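Local coordinates for protein hypothetical sugar kinase (Cytophaga hutchinsonii, PDB 3R8E) that probably phosphorylates a sugar with ATP as a putative sugar kinase of the ROK family, built on the ribonuclease H-like fold, at residues K165-I168 with G174-V177. Sequence-based numbering, arbitrary orientation.
Sequences KLFI and GTEV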
# COMPACT_ATOMS: atom_id res chain seq x y z
N LYS A 165 8.07 -3.69 13.60
CA LYS A 165 7.00 -2.90 14.21
C LYS A 165 5.71 -3.13 13.45
O LYS A 165 5.73 -3.20 12.22
CB LYS A 165 7.35 -1.39 14.21
CG LYS A 165 8.62 -1.01 14.97
CD LYS A 165 8.40 -0.88 16.48
CE LYS A 165 9.68 -0.56 17.20
NZ LYS A 165 9.48 -0.46 18.67
N LEU A 166 4.58 -3.22 14.18
CA LEU A 166 3.28 -3.41 13.54
C LEU A 166 2.93 -2.17 12.70
O LEU A 166 2.99 -1.05 13.21
CB LEU A 166 2.19 -3.68 14.60
CG LEU A 166 0.78 -3.99 14.08
CD1 LEU A 166 0.73 -5.34 13.34
CD2 LEU A 166 -0.22 -3.99 15.23
N PHE A 167 2.62 -2.39 11.41
CA PHE A 167 2.22 -1.31 10.51
C PHE A 167 0.75 -1.00 10.74
O PHE A 167 -0.10 -1.88 10.59
CB PHE A 167 2.48 -1.70 9.04
CG PHE A 167 2.04 -0.63 8.06
CD1 PHE A 167 2.85 0.46 7.79
CD2 PHE A 167 0.79 -0.70 7.45
CE1 PHE A 167 2.43 1.46 6.91
CE2 PHE A 167 0.37 0.30 6.57
CZ PHE A 167 1.20 1.37 6.30
N ILE A 168 0.45 0.24 11.10
CA ILE A 168 -0.94 0.61 11.39
C ILE A 168 -1.52 1.58 10.35
O ILE A 168 -2.73 1.76 10.30
CB ILE A 168 -1.11 1.14 12.84
CG1 ILE A 168 -0.32 2.45 13.07
CG2 ILE A 168 -0.75 0.05 13.88
CD1 ILE A 168 -0.74 3.25 14.33
N GLY A 174 -4.66 0.86 8.61
CA GLY A 174 -4.05 0.45 7.35
C GLY A 174 -4.28 -1.01 7.02
O GLY A 174 -4.89 -1.76 7.80
N THR A 175 -3.79 -1.42 5.83
CA THR A 175 -3.78 -2.78 5.28
C THR A 175 -5.15 -3.50 5.34
O THR A 175 -5.25 -4.65 5.79
CB THR A 175 -2.65 -3.63 5.92
OG1 THR A 175 -2.83 -3.67 7.34
CG2 THR A 175 -1.27 -3.08 5.61
N GLU A 176 -6.18 -2.84 4.79
CA GLU A 176 -7.52 -3.40 4.60
C GLU A 176 -7.55 -3.94 3.17
O GLU A 176 -8.30 -3.45 2.32
CB GLU A 176 -8.60 -2.33 4.87
CG GLU A 176 -8.83 -2.10 6.36
CD GLU A 176 -9.54 -3.23 7.10
OE1 GLU A 176 -10.16 -4.08 6.44
OE2 GLU A 176 -9.46 -3.25 8.35
N VAL A 177 -6.68 -4.93 2.89
CA VAL A 177 -6.42 -5.43 1.53
C VAL A 177 -7.56 -6.26 0.94
O VAL A 177 -7.66 -6.36 -0.28
CB VAL A 177 -5.06 -6.16 1.37
CG1 VAL A 177 -3.91 -5.39 2.02
CG2 VAL A 177 -5.13 -7.59 1.89
O HOH W 1 -0.89 -4.14 9.37
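The ring of Phe167 and the methyl of Thr175 meet obliquely, CD2 lying 3.6 Å from CG2 of Thr175 and CE2 next nearest at 3.9 Å, so that one ortho-meta side of the ring takes the hydrophobic half of the threonine. Phe167 reaches this place because its CG stands anti to the backbone N (chi1 178°), which carries the ring forward to the later segment. Near the same ring side, CE2 comes within 4.5 Å of Gly174 CA, again obliquely.

Thr175 illustrates how a branched side chain can serve two kinds of neighbour at once. With chi1 at 58°, OG1 sits between the backbone N and the carbonyl carbon, while CG2, anti to the carbonyl carbon, meets the ring. A water then joins the two segments, donating to Phe167 O at 2.7 Å and hydrogen bonding to Thr175 OG1 at 2.8 Å.

The direct polar link is the hydrogen bond from Gly174 N to Ile168 O, 2.7 Å long and fairly straight (162° at the hydrogen), although the donor stands well above the carbonyl plane. It closes the loop after strand 165-166, outermost within this chain in a five-stranded mixed sheet of order 3-2-1-4-5, consistent with the ribonuclease H-like fold.

Backbone hydrogen bonding joins Phe167 to Val160 of strand 156-162, on which Thr175 also packs. Lys129 of helix 127-138 hydrogen bonds to Gly174 O, while Met259 of helix 235-259 lies against Phe167. The second subunit adds its Val258 against Phe167 and backbone hydrogen bonds to Thr175 and Glu176.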